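Local coordinates for extracellular subtilisin-like serine proteinase (Vibrio sp. PA-44, PDB 1SH7), which probably cleaves internal peptide bonds as a calcium-binding serine endopeptidase of the subtilase family, here the proteinase part of a longer protein from a psychrotrophic bacterium, at residues I145-A155 against P167-G177; S178-S186 against K257-L268. All coordinates share one frame; numbering follows the deposited sequence.

Interaction 1 lies in the core of the subtilisin-like fold and interaction 2 nearer its surface, with about 19 Å between their centres, yet both use strand 174-179 of the central parallel sheet. Residues 145-155 and 167-177 join two neighbouring strands of that sheet: backbone bonds carry the contact, aliphatic side chains fill it, and the loop that enters the second strand supplies two calcium ligands. Residues 178-186 finish that strand and then turn to meet 257-268, a loop and short strand distant in sequence. There two backbone bonds, an arginine-aspartate salt bridge and bridging waters stand beside a small apolar patch, whereas buried apolar groups dominate the side-chain packing of interaction 1.

Interaction 1: residues I145-A155 against P167-G177; sequences IQSGVSFMLAA and PARVPSGVTVG. With CA (calcium ion), chain C.
Parallel strands 150-154 and 174-177 of the subtilisin-like central sheet pair here, and the loop entering the second strand carries a calcium site. V174 N donates to F151 O (3.0 Å), L153 N to V174 O, V176 N to L153 O and A155 N to V176 O. L153 packs against the loop: its CD1 lies 3.4 Å from P167 O and also against G173 CA, while CD2 reaches P167 CG. On the other sheet face, M152 and V174 run side by side; bends at chi2 and chi3 bring M152 CE to 3.6 Å from V174 CG2. I145 lays CD1 against S172 OG (3.5 Å). T175 OG1 donates to A168 O (2.6 Å) on an in-plane lone pair and accepts from water 3, which also bonds V170 O and the calcium. P171 O and G173 O bind the calcium directly, G173 O at 2.4 Å, and D196 joins them. A154, at the strand end, touches the bound phenylmethanesulfonic acid. Strand 123-127 pairs with the far edge of 150-154; helix 219-236 covers M152 and A154, helix 242-252 touches V174, and helix 135-146 packs on F151 and P167.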
ATOM      1  N   ILE A 145      -5.594  -9.706 -10.347  1.00 11.74           N
ATOM      2  CA  ILE A 145      -6.051 -10.301  -9.090  1.00 11.40           C
ATOM      3  C   ILE A 145      -6.503 -11.734  -9.301  1.00 11.58           C
ATOM      4  O   ILE A 145      -6.135 -12.607  -8.525  1.00 12.57           O
ATOM      5  CB  ILE A 145      -7.147  -9.455  -8.423  1.00 10.77           C
ATOM      6  CG1 ILE A 145      -6.608  -8.102  -7.994  1.00 11.60           C
ATOM      7  CG2 ILE A 145      -7.668 -10.120  -7.142  1.00 11.49           C
ATOM      8  CD1 ILE A 145      -7.663  -7.074  -7.793  1.00  9.71           C
ATOM      9  N   GLN A 146      -7.259 -11.995 -10.370  1.00 12.76           N
ATOM     10  CA  GLN A 146      -7.583 -13.377 -10.734  1.00 13.49           C
ATOM     11  C   GLN A 146      -6.343 -14.222 -11.008  1.00 13.25           C
ATOM     12  O   GLN A 146      -6.333 -15.432 -10.749  1.00 13.87           O
ATOM     13  CB  GLN A 146      -8.488 -13.405 -11.976  1.00 13.91           C
ATOM     14  CG  GLN A 146      -8.920 -14.818 -12.353  0.65 16.70           C
ATOM     15  CD  GLN A 146     -10.031 -14.827 -13.361  0.65 17.05           C
ATOM     16  OE1 GLN A 146     -11.135 -14.406 -13.045  0.65 19.22           O
ATOM     17  NE2 GLN A 146      -9.747 -15.299 -14.582  0.65 19.33           N
ATOM     18  N   SER A 147      -5.275 -13.588 -11.498  1.00 13.35           N
ATOM     19  CA  SER A 147      -4.024 -14.285 -11.777  1.00 12.67           C
ATOM     20  C   SER A 147      -3.371 -14.780 -10.515  1.00 13.10           C
ATOM     21  O   SER A 147      -2.495 -15.635 -10.578  1.00 13.53           O
ATOM     22  CB  SER A 147      -3.042 -13.396 -12.546  1.00 12.66           C
ATOM     23  OG  SER A 147      -2.176 -12.724 -11.655  1.00 14.01           O
ATOM     24  N   GLY A 148      -3.765 -14.212  -9.374  1.00 12.83           N
ATOM     25  CA  GLY A 148      -3.247 -14.634  -8.089  1.00 11.94           C
ATOM     26  C   GLY A 148      -2.461 -13.625  -7.299  1.00 12.24           C
ATOM     27  O   GLY A 148      -1.902 -13.982  -6.293  1.00 11.98           O
ATOM     28  N   VAL A 149      -2.398 -12.374  -7.755  1.00 11.76           N
ATOM     29  CA  VAL A 149      -1.674 -11.320  -7.055  1.00 12.16           C
ATOM     30  C   VAL A 149      -2.636 -10.328  -6.399  1.00 11.73           C
ATOM     31  O   VAL A 149      -3.469  -9.730  -7.097  1.00 11.07           O
ATOM     32  CB  VAL A 149      -0.750 -10.572  -8.045  1.00 12.86           C
ATOM     33  CG1 VAL A 149      -0.128  -9.326  -7.402  1.00 12.48           C
ATOM     34  CG2 VAL A 149       0.332 -11.521  -8.544  1.00 13.45           C
ATOM     35  N   SER A 150      -2.530 -10.164  -5.073  1.00 11.93           N
ATOM     36  CA  SER A 150      -3.367  -9.198  -4.351  1.00 11.70           C
ATOM     37  C   SER A 150      -2.959  -7.751  -4.722  1.00 11.26           C
ATOM     38  O   SER A 150      -1.772  -7.471  -4.887  1.00 10.94           O
ATOM     39  CB  SER A 150      -3.208  -9.380  -2.833  1.00 12.67           C
ATOM     40  OG  SER A 150      -3.796 -10.594  -2.399  1.00 10.98           O
ATOM     41  N   PHE A 151      -3.944  -6.856  -4.845  1.00 10.09           N
ATOM     42  CA  PHE A 151      -3.709  -5.486  -5.216  1.00 10.43           C
ATOM     43  C   PHE A 151      -4.242  -4.551  -4.132  1.00 11.49           C
ATOM     44  O   PHE A 151      -5.449  -4.608  -3.809  1.00 12.01           O
ATOM     45  CB  PHE A 151      -4.382  -5.150  -6.561  1.00  9.60           C
ATOM     46  CG  PHE A 151      -3.500  -5.396  -7.774  1.00  8.83           C
ATOM     47  CD1 PHE A 151      -3.117  -6.683  -8.109  1.00 10.78           C
ATOM     48  CD2 PHE A 151      -3.054  -4.351  -8.538  1.00  7.10           C
ATOM     49  CE1 PHE A 151      -2.294  -6.942  -9.160  1.00 12.14           C
ATOM     50  CE2 PHE A 151      -2.249  -4.568  -9.614  1.00 10.47           C
ATOM     51  CZ  PHE A 151      -1.860  -5.881  -9.949  1.00 12.58           C
ATOM     52  N   MET A 152      -3.345  -3.714  -3.600  1.00 11.10           N
ATOM     53  CA  MET A 152      -3.672  -2.639  -2.660  1.00 10.88           C
ATOM     54  C   MET A 152      -3.819  -1.321  -3.452  1.00 10.46           C
ATOM     55  O   MET A 152      -2.950  -0.977  -4.218  1.00 10.33           O
ATOM     56  CB  MET A 152      -2.590  -2.506  -1.597  1.00 10.65           C
ATOM     57  CG  MET A 152      -2.095  -3.838  -0.987  1.00 10.50           C
ATOM     58  SD  MET A 152      -3.333  -4.683  -0.060  1.00 11.99           S
ATOM     59  CE  MET A 152      -3.765  -5.995  -1.160  1.00 13.65           C
ATOM     60  N   LEU A 153      -4.933  -0.612  -3.262  1.00 11.08           N
ATOM     61  CA  LEU A 153      -5.337   0.532  -4.094  1.00 10.76           C
ATOM     62  C   LEU A 153      -5.648   1.754  -3.228  1.00 11.21           C
ATOM     63  O   LEU A 153      -6.356   1.621  -2.247  1.00 12.68           O
ATOM     64  CB  LEU A 153      -6.610   0.164  -4.888  1.00 10.45           C
ATOM     65  CG  LEU A 153      -6.555  -1.186  -5.609  1.00 10.05           C
ATOM     66  CD1 LEU A 153      -7.940  -1.543  -6.174  1.00  9.83           C
ATOM     67  CD2 LEU A 153      -5.504  -1.198  -6.681  1.00 10.89           C
ATOM     68  N   ALA A 154      -5.133   2.946  -3.582  1.00 10.95           N
ATOM     69  CA  ALA A 154      -5.443   4.145  -2.835  1.00 10.29           C
ATOM     70  C   ALA A 154      -6.877   4.588  -3.095  1.00 10.89           C
ATOM     71  O   ALA A 154      -7.341   4.589  -4.238  1.00 10.27           O
ATOM     72  CB  ALA A 154      -4.494   5.231  -3.178  1.00 10.90           C
ATOM     73  N   ALA A 155      -7.572   4.988  -2.036  1.00 11.34           N
ATOM     74  CA  ALA A 155      -8.981   5.413  -2.161  1.00 10.78           C
ATOM     75  C   ALA A 155      -9.125   6.755  -2.907  1.00 10.85           C
ATOM     76  O   ALA A 155     -10.132   6.966  -3.590  1.00 10.80           O
ATOM     77  CB  ALA A 155      -9.637   5.528  -0.799  1.00 11.27           C
ATOM     78  N   PRO A 167      -8.251   2.937 -10.051  1.00 12.91           N
ATOM     79  CA  PRO A 167      -8.818   1.605  -9.795  1.00 12.78           C
ATOM     80  C   PRO A 167      -9.475   1.401  -8.428  1.00 12.04           C
ATOM     81  O   PRO A 167      -9.908   0.300  -8.206  1.00 11.63           O
ATOM     82  CB  PRO A 167      -7.588   0.702  -9.869  1.00 12.43           C
ATOM     83  CG  PRO A 167      -6.502   1.543  -9.332  1.00 13.65           C
ATOM     84  CD  PRO A 167      -6.783   2.938  -9.907  1.00 12.21           C
ATOM     85  N   ALA A 168      -9.549   2.397  -7.553  1.00 12.44           N
ATOM     86  CA  ALA A 168     -10.120   2.213  -6.191  1.00 12.91           C
ATOM     87  C   ALA A 168     -11.416   1.417  -6.112  1.00 13.69           C
ATOM     88  O   ALA A 168     -11.663   0.663  -5.148  1.00 13.06           O
ATOM     89  CB  ALA A 168     -10.357   3.563  -5.541  1.00 13.14           C
ATOM     90  N   ARG A 169     -12.283   1.627  -7.087  1.00 14.12           N
ATOM     91  CA  ARG A 169     -13.608   1.050  -7.022  1.00 15.50           C
ATOM     92  C   ARG A 169     -13.659  -0.444  -7.357  1.00 15.40           C
ATOM     93  O   ARG A 169     -14.675  -1.074  -7.106  1.00 15.61           O
ATOM     94  CB  ARG A 169     -14.563   1.839  -7.901  1.00 16.04           C
ATOM     95  CG  ARG A 169     -14.321   1.695  -9.396  1.00 18.14           C
ATOM     96  CD  ARG A 169     -15.282   2.532 -10.171  1.00 22.63           C
ATOM     97  NE  ARG A 169     -15.235   2.245 -11.582  1.00 27.50           N
ATOM     98  CZ  ARG A 169     -16.286   1.973 -12.331  1.00 33.50           C
ATOM     99  NH1 ARG A 169     -17.516   1.917 -11.802  1.00 36.23           N
ATOM    100  NH2 ARG A 169     -16.103   1.769 -13.631  1.00 34.41           N
ATOM    101  N   VAL A 170     -12.575  -1.018  -7.888  1.00 15.35           N
ATOM    102  CA  VAL A 170     -12.565  -2.466  -8.240  1.00 14.88           C
ATOM    103  C   VAL A 170     -12.887  -3.310  -7.018  1.00 13.54           C
ATOM    104  O   VAL A 170     -12.086  -3.342  -6.061  1.00 11.42           O
ATOM    105  CB  VAL A 170     -11.204  -2.895  -8.810  1.00 14.76           C
ATOM    106  CG1 VAL A 170     -11.105  -4.429  -8.944  1.00 16.43           C
ATOM    107  CG2 VAL A 170     -10.960  -2.262 -10.170  1.00 16.55           C
ATOM    108  N   PRO A 171     -14.051  -3.962  -6.985  1.00 13.16           N
ATOM    109  CA  PRO A 171     -14.435  -4.667  -5.767  1.00 13.48           C
ATOM    110  C   PRO A 171     -13.345  -5.569  -5.196  1.00 13.04           C
ATOM    111  O   PRO A 171     -13.089  -5.465  -4.007  1.00 14.54           O
ATOM    112  CB  PRO A 171     -15.690  -5.435  -6.197  1.00 13.48           C
ATOM    113  CG  PRO A 171     -16.290  -4.537  -7.267  1.00 13.68           C
ATOM    114  CD  PRO A 171     -15.128  -4.031  -8.003  1.00 13.40           C
ATOM    115  N   SER A 172     -12.655  -6.371  -6.001  1.00 13.06           N
ATOM    116  CA  SER A 172     -11.728  -7.392  -5.454  1.00 13.09           C
ATOM    117  C   SER A 172     -10.341  -6.866  -5.031  1.00 12.62           C
ATOM    118  O   SER A 172      -9.498  -7.591  -4.527  1.00 11.62           O
ATOM    119  CB  SER A 172     -11.621  -8.586  -6.401  1.00 12.50           C
ATOM    120  OG  SER A 172     -11.020  -8.203  -7.610  1.00 15.81           O
ATOM    121  N   GLY A 173     -10.147  -5.574  -5.214  1.00 12.49           N
ATOM    122  CA  GLY A 173      -8.993  -4.876  -4.717  1.00 12.36           C
ATOM    123  C   GLY A 173      -9.215  -4.538  -3.272  1.00 12.51           C
ATOM    124  O   GLY A 173     -10.341  -4.530  -2.789  1.00 13.14           O
ATOM    125  N   VAL A 174      -8.114  -4.273  -2.571  1.00 11.98           N
ATOM    126  CA  VAL A 174      -8.157  -3.799  -1.212  1.00 10.82           C
ATOM    127  C   VAL A 174      -7.883  -2.314  -1.262  1.00 10.04           C
ATOM    128  O   VAL A 174      -6.750  -1.891  -1.539  1.00  9.50           O
ATOM    129  CB  VAL A 174      -7.114  -4.489  -0.327  1.00 10.09           C
ATOM    130  CG1 VAL A 174      -7.244  -3.986   1.095  1.00  9.69           C
ATOM    131  CG2 VAL A 174      -7.250  -6.034  -0.380  1.00 12.36           C
ATOM    132  N   THR A 175      -8.940  -1.534  -1.021  1.00 10.36           N
ATOM    133  CA  THR A 175      -8.973  -0.089  -1.230  1.00 10.40           C
ATOM    134  C   THR A 175      -8.833   0.604   0.127  1.00 10.54           C
ATOM    135  O   THR A 175      -9.574   0.313   1.074  1.00 11.25           O
ATOM    136  CB  THR A 175     -10.302   0.284  -1.879  1.00 10.51           C
ATOM    137  OG1 THR A 175     -10.430  -0.398  -3.145  1.00 10.21           O
ATOM    138  CG2 THR A 175     -10.380   1.801  -2.210  1.00 12.14           C
ATOM    139  N   VAL A 176      -7.884   1.514   0.218  1.00  9.76           N
ATOM    140  CA  VAL A 176      -7.381   1.990   1.492  1.00  9.59           C
ATOM    141  C   VAL A 176      -7.600   3.472   1.677  1.00  9.06           C
ATOM    142  O   VAL A 176      -7.106   4.281   0.890  1.00  9.15           O
ATOM    143  CB  VAL A 176      -5.854   1.739   1.597  1.00  9.63           C
ATOM    144  CG1 VAL A 176      -5.357   2.149   3.016  1.00  9.42           C
ATOM    145  CG2 VAL A 176      -5.527   0.299   1.266  1.00  8.86           C
ATOM    146  N   GLY A 177      -8.365   3.825   2.708  1.00  8.69           N
ATOM    147  CA  GLY A 177      -8.467   5.193   3.191  1.00  8.65           C
ATOM    148  C   GLY A 177      -7.399   5.533   4.217  1.00  9.21           C
ATOM    149  O   GLY A 177      -6.649   4.669   4.709  1.00  9.19           O
TER
HETATM  150 CA    CA C1290     -12.544  -4.299  -1.908  1.00 10.63          CA
HETATM  151  O   HOH W   1      -6.558  -7.945  -4.062  1.00  9.30           O
HETATM  152  O   HOH W   2      -7.277   4.265  -6.920  1.00 18.13           O
HETATM  153  O   HOH W   3     -12.230  -2.467  -3.516  1.00 10.71           O
HETATM  154  O   HOH W   4     -12.072  -6.457  -1.157  1.00 18.18           O
HETATM  155  O   HOH W   5     -14.847  -5.345  -1.666  1.00 13.44           O
HETATM  156  O   HOH W   6     -14.085  -2.566  -1.364  1.00 11.80           O

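Interaction 2: residues S178-S186 against K257-L268; sequences STTSSDSRS and KVSDTRGTTNKL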
ATOM      1  N   SER A 178      -7.323   6.812   4.546  1.00  9.82           N
ATOM      2  CA  SER A 178      -6.206   7.377   5.329  1.00  9.38           C
ATOM      3  C   SER A 178      -6.671   7.885   6.672  1.00  9.06           C
ATOM      4  O   SER A 178      -7.730   8.512   6.751  1.00  9.93           O
ATOM      5  CB  SER A 178      -5.610   8.558   4.591  1.00  9.35           C
ATOM      6  OG  SER A 178      -4.576   9.149   5.344  1.00  9.97           O
ATOM      7  N   THR A 179      -5.881   7.639   7.708  1.00  9.35           N
ATOM      8  CA  THR A 179      -6.102   8.249   9.025  1.00  9.43           C
ATOM      9  C   THR A 179      -4.890   9.043   9.542  1.00  9.88           C
ATOM     10  O   THR A 179      -3.768   8.952   9.015  1.00  8.56           O
ATOM     11  CB  THR A 179      -6.402   7.171  10.095  1.00  9.41           C
ATOM     12  OG1 THR A 179      -5.347   6.185  10.102  1.00 11.55           O
ATOM     13  CG2 THR A 179      -7.691   6.464   9.831  1.00 10.99           C
ATOM     14  N   THR A 180      -5.128   9.802  10.613  1.00  9.35           N
ATOM     15  CA  THR A 180      -4.075  10.459  11.379  1.00  9.55           C
ATOM     16  C   THR A 180      -3.770   9.719  12.669  1.00  9.65           C
ATOM     17  O   THR A 180      -4.482   8.781  13.059  1.00  9.31           O
ATOM     18  CB  THR A 180      -4.493  11.878  11.844  1.00  9.74           C
ATOM     19  OG1 THR A 180      -5.448  11.753  12.918  1.00 10.01           O
ATOM     20  CG2 THR A 180      -5.180  12.688  10.775  1.00 10.13           C
ATOM     21  N   SER A 181      -2.749  10.208  13.377  1.00  8.31           N
ATOM     22  CA  SER A 181      -2.337   9.626  14.661  1.00  9.83           C
ATOM     23  C   SER A 181      -3.310   9.833  15.824  1.00 10.31           C
ATOM     24  O   SER A 181      -3.152   9.203  16.895  1.00 11.53           O
ATOM     25  CB  SER A 181      -0.950  10.116  15.033  1.00  9.18           C
ATOM     26  OG  SER A 181      -0.959  11.492  15.342  1.00  9.07           O
ATOM     27  N   SER A 182      -4.309  10.680  15.620  1.00  9.99           N
ATOM     28  CA  SER A 182      -5.422  10.824  16.555  1.00  9.63           C
ATOM     29  C   SER A 182      -6.591   9.883  16.280  1.00  8.83           C
ATOM     30  O   SER A 182      -7.641  10.005  16.879  1.00  9.29           O
ATOM     31  CB  SER A 182      -5.908  12.267  16.557  1.00  9.48           C
ATOM     32  OG  SER A 182      -6.642  12.557  15.386  1.00 10.38           O
ATOM     33  N   ASP A 183      -6.391   8.945  15.367  1.00  8.35           N
ATOM     34  CA  ASP A 183      -7.426   8.041  14.882  1.00  9.29           C
ATOM     35  C   ASP A 183      -8.596   8.682  14.148  1.00  9.55           C
ATOM     36  O   ASP A 183      -9.598   8.042  13.932  1.00  8.30           O
ATOM     37  CB  ASP A 183      -7.909   7.107  16.000  1.00  9.30           C
ATOM     38  CG  ASP A 183      -6.981   5.905  16.190  1.00 10.90           C
ATOM     39  OD1 ASP A 183      -6.034   5.727  15.368  1.00  9.06           O
ATOM     40  OD2 ASP A 183      -7.129   5.084  17.135  1.00  9.92           O
ATOM     41  N   SER A 184      -8.468   9.940  13.722  1.00  9.80           N
ATOM     42  CA  SER A 184      -9.469  10.479  12.801  1.00 10.71           C
ATOM     43  C   SER A 184      -9.172  10.024  11.389  1.00 10.74           C
ATOM     44  O   SER A 184      -8.015   9.903  11.009  1.00 10.57           O
ATOM     45  CB  SER A 184      -9.497  12.011  12.826  1.00 11.20           C
ATOM     46  OG  SER A 184     -10.470  12.522  11.893  1.00 11.65           O
ATOM     47  N   ARG A 185     -10.217   9.795  10.604  1.00 10.38           N
ATOM     48  CA  ARG A 185     -10.077   9.834   9.163  1.00 10.96           C
ATOM     49  C   ARG A 185      -9.382  11.139   8.785  1.00 10.78           C
ATOM     50  O   ARG A 185      -9.742  12.164   9.314  1.00 10.56           O
ATOM     51  CB  ARG A 185     -11.469   9.815   8.506  1.00 10.77           C
ATOM     52  CG  ARG A 185     -11.456   9.851   6.975  1.00 11.63           C
ATOM     53  CD  ARG A 185     -12.826   9.986   6.282  1.00 11.98           C
ATOM     54  NE  ARG A 185     -13.485  11.271   6.567  1.00 12.24           N
ATOM     55  CZ  ARG A 185     -13.519  12.342   5.772  1.00 12.09           C
ATOM     56  NH1 ARG A 185     -12.949  12.345   4.571  1.00 10.48           N
ATOM     57  NH2 ARG A 185     -14.149  13.430   6.197  1.00 15.39           N
ATOM     58  N   SER A 186      -8.376  11.097   7.910  1.00 10.57           N
ATOM     59  CA  SER A 186      -7.745  12.327   7.392  1.00 10.82           C
ATOM     60  C   SER A 186      -8.810  13.094   6.650  1.00 10.62           C
ATOM     61  O   SER A 186      -9.616  12.490   5.915  1.00  9.83           O
ATOM     62  CB  SER A 186      -6.591  11.991   6.444  1.00 10.87           C
ATOM     63  OG  SER A 186      -5.682  11.108   7.081  1.00 10.97           O
ATOM     64  N   LYS A 257     -12.278   1.973  15.924  1.00 11.10           N
ATOM     65  CA  LYS A 257     -11.264   2.907  16.478  1.00 11.18           C
ATOM     66  C   LYS A 257     -11.249   4.299  15.826  1.00 11.40           C
ATOM     67  O   LYS A 257     -10.746   5.282  16.425  1.00 10.82           O
ATOM     68  CB  LYS A 257      -9.853   2.323  16.380  1.00 10.44           C
ATOM     69  CG  LYS A 257      -9.760   0.893  16.792  1.00 12.13           C
ATOM     70  CD  LYS A 257     -10.140   0.706  18.239  1.00 13.18           C
ATOM     71  CE  LYS A 257      -9.964  -0.738  18.603  1.00 12.52           C
ATOM     72  NZ  LYS A 257     -10.397  -1.037  20.018  1.00 11.19           N
ATOM     73  N   VAL A 258     -11.778   4.384  14.613  1.00 10.08           N
ATOM     74  CA  VAL A 258     -11.612   5.560  13.760  1.00 10.54           C
ATOM     75  C   VAL A 258     -12.795   6.504  13.926  1.00 10.72           C
ATOM     76  O   VAL A 258     -13.919   6.044  14.003  1.00 11.68           O
ATOM     77  CB  VAL A 258     -11.472   5.124  12.257  1.00 10.36           C
ATOM     78  CG1 VAL A 258     -11.277   6.370  11.315  1.00  9.45           C
ATOM     79  CG2 VAL A 258     -10.359   4.107  12.076  1.00  9.94           C
ATOM     80  N   SER A 259     -12.532   7.817  13.992  1.00 11.78           N
ATOM     81  CA  SER A 259     -13.577   8.847  14.013  1.00 11.60           C
ATOM     82  C   SER A 259     -13.773   9.478  12.631  1.00 12.30           C
ATOM     83  O   SER A 259     -12.873   9.484  11.778  1.00 11.87           O
ATOM     84  CB  SER A 259     -13.276   9.937  15.054  1.00 11.30           C
ATOM     85  OG  SER A 259     -12.007  10.503  14.833  1.00 13.18           O
ATOM     86  N   ASP A 260     -14.979   9.991  12.393  1.00 11.96           N
ATOM     87  CA  ASP A 260     -15.340  10.602  11.107  1.00 11.84           C
ATOM     88  C   ASP A 260     -15.208   9.673   9.869  1.00 12.47           C
ATOM     89  O   ASP A 260     -14.710  10.066   8.810  1.00 11.95           O
ATOM     90  CB  ASP A 260     -14.576  11.910  10.914  1.00 12.19           C
ATOM     91  CG  ASP A 260     -15.177  12.766   9.832  1.00 12.62           C
ATOM     92  OD1 ASP A 260     -14.424  13.454   9.108  1.00 11.61           O
ATOM     93  OD2 ASP A 260     -16.417  12.774   9.613  1.00 12.75           O
ATOM     94  N   THR A 261     -15.718   8.446  10.002  1.00 12.30           N
ATOM     95  CA  THR A 261     -15.658   7.446   8.946  1.00 13.01           C
ATOM     96  C   THR A 261     -16.633   7.733   7.815  1.00 15.17           C
ATOM     97  O   THR A 261     -16.478   7.220   6.700  1.00 15.27           O
ATOM     98  CB  THR A 261     -15.975   6.074   9.516  1.00 13.38           C
ATOM     99  OG1 THR A 261     -17.181   6.127  10.297  1.00 12.53           O
ATOM    100  CG2 THR A 261     -14.868   5.639  10.529  1.00 13.05           C
ATOM    101  N   ARG A 262     -17.687   8.481   8.110  1.00 16.37           N
ATOM    102  CA  ARG A 262     -18.490   9.070   7.033  1.00 18.30           C
ATOM    103  C   ARG A 262     -19.078   8.005   6.101  1.00 18.15           C
ATOM    104  O   ARG A 262     -19.013   8.166   4.876  1.00 21.24           O
ATOM    105  CB  ARG A 262     -17.567   9.903   6.157  1.00 18.72           C
ATOM    106  CG  ARG A 262     -17.558  11.303   6.356  1.00 21.67           C
ATOM    107  CD  ARG A 262     -17.206  11.985   5.075  1.00 24.14           C
ATOM    108  NE  ARG A 262     -18.386  12.062   4.211  1.00 25.31           N
ATOM    109  CZ  ARG A 262     -18.692  13.114   3.454  1.00 27.57           C
ATOM    110  NH1 ARG A 262     -17.908  14.182   3.414  1.00 29.57           N
ATOM    111  NH2 ARG A 262     -19.784  13.088   2.718  1.00 27.63           N
ATOM    112  N   GLY A 263     -19.570   6.895   6.634  1.00 17.01           N
ATOM    113  CA  GLY A 263     -20.092   5.825   5.791  1.00 16.42           C
ATOM    114  C   GLY A 263     -19.104   4.790   5.303  1.00 15.06           C
ATOM    115  O   GLY A 263     -19.387   4.024   4.367  1.00 15.68           O
ATOM    116  N   THR A 264     -17.956   4.710   5.965  1.00 14.21           N
ATOM    117  CA  THR A 264     -16.928   3.710   5.641  1.00 12.78           C
ATOM    118  C   THR A 264     -16.898   2.736   6.781  1.00 13.28           C
ATOM    119  O   THR A 264     -17.029   3.147   7.937  1.00 12.51           O
ATOM    120  CB  THR A 264     -15.532   4.371   5.563  1.00 12.07           C
ATOM    121  OG1 THR A 264     -15.571   5.536   4.727  1.00 12.64           O
ATOM    122  CG2 THR A 264     -14.510   3.452   4.934  1.00 10.87           C
ATOM    123  N   THR A 265     -16.698   1.460   6.473  1.00 12.36           N
ATOM    124  CA  THR A 265     -16.522   0.470   7.505  1.00 13.02           C
ATOM    125  C   THR A 265     -15.383   0.869   8.446  1.00 12.90           C
ATOM    126  O   THR A 265     -14.296   1.325   8.031  1.00 11.72           O
ATOM    127  CB  THR A 265     -16.358  -0.932   6.903  1.00 14.22           C
ATOM    128  OG1 THR A 265     -16.328  -1.911   7.947  1.00 16.35           O
ATOM    129  CG2 THR A 265     -15.055  -1.087   6.173  1.00 15.20           C
ATOM    130  N   ASN A 266     -15.651   0.702   9.731  1.00 11.56           N
ATOM    131  CA  ASN A 266     -14.752   1.160  10.761  1.00 11.65           C
ATOM    132  C   ASN A 266     -13.684   0.087  11.078  1.00 10.86           C
ATOM    133  O   ASN A 266     -13.716  -0.559  12.120  1.00 10.45           O
ATOM    134  CB  ASN A 266     -15.563   1.586  11.997  1.00 11.65           C
ATOM    135  CG  ASN A 266     -14.846   2.617  12.834  1.00 11.92           C
ATOM    136  OD1 ASN A 266     -15.470   3.527  13.435  1.00 14.16           O
ATOM    137  ND2 ASN A 266     -13.545   2.478  12.916  1.00  9.36           N
ATOM    138  N   LYS A 267     -12.772  -0.103  10.122  1.00 10.36           N
ATOM    139  CA  LYS A 267     -11.661  -1.029  10.235  1.00 10.44           C
ATOM    140  C   LYS A 267     -10.347  -0.306  10.008  1.00  9.88           C
ATOM    141  O   LYS A 267     -10.202   0.404   9.045  1.00  9.76           O
ATOM    142  CB  LYS A 267     -11.783  -2.152   9.217  1.00 11.65           C
ATOM    143  CG  LYS A 267     -13.043  -3.050   9.430  1.00 12.47           C
ATOM    144  CD  LYS A 267     -12.927  -4.311   8.593  1.00 14.47           C
ATOM    145  CE  LYS A 267     -14.254  -5.104   8.533  1.00 19.54           C
ATOM    146  NZ  LYS A 267     -15.322  -4.448   7.714  1.00 22.29           N
ATOM    147  N   LEU A 268      -9.403  -0.513  10.919  1.00 10.31           N
ATOM    148  CA  LEU A 268      -8.088   0.073  10.854  1.00 10.36           C
ATOM    149  C   LEU A 268      -7.031  -1.045  10.767  1.00 10.52           C
ATOM    150  O   LEU A 268      -7.089  -2.065  11.488  1.00 10.83           O
ATOM    151  CB  LEU A 268      -7.856   0.926  12.106  1.00 10.94           C
ATOM    152  CG  LEU A 268      -6.519   1.646  12.266  1.00 11.82           C
ATOM    153  CD1 LEU A 268      -6.385   2.702  11.210  1.00 12.13           C
ATOM    154  CD2 LEU A 268      -6.359   2.225  13.671  1.00 12.32           C
TER
HETATM  155  O   HOH W   7     -10.387  10.009  16.681  1.00 15.13           O
HETATM  156  O   HOH W   8      -9.107   5.177  18.772  1.00 11.18           O
HETATM  157  O   HOH W   9     -11.799  13.960   8.841  1.00 12.04           O
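D183-R185 and V258-D260 run alongside each other through a single backbone bridge at S184 and S259, with S259 N donating to D183 O (2.9 Å) and R185 N to S259 O at a nearly straight 172°. This joins two surface loops of the subtilisin-like domain: one leaves strand 174-179 of the parallel sheet through a type I turn at T180-D183, the other leads into the short strand 267-268. T180 OG1 accepts from S182 N, an ST turn within the first loop. R185 makes the largest single contribution. Its CG stands anti to the backbone N (chi1 -180°) and the chain bends at chi3, presenting the guanidinium side-on to D260. NE donates in the guanidinium plane to D260 O (2.8 Å), and NH2 makes a salt bridge to D260 OD1 (2.9 Å), approaching from above the carboxylate plane. The two planes are turned 64° apart. R262 CD lies over one guanidinium face, while the R262 side chain makes a cation-pi contact with W191. NH1 of R185 bonds S189 O and N159 OD1, so the group is held from several sides. V258 CG1 packs on T179 CG2 (3.9 Å), their side chains crossing at about a right angle, and L268 CD1 approaches T179 OG1. D183 lies alongside K257, its carboxylate salt-bridged to R10 and its CB 3.4 Å from K257 O. Water 8 donates to both D183 OD2 and K257 O; water 9 likewise links R185 O with D260 OD1, 2.7 Å from the water oxygen.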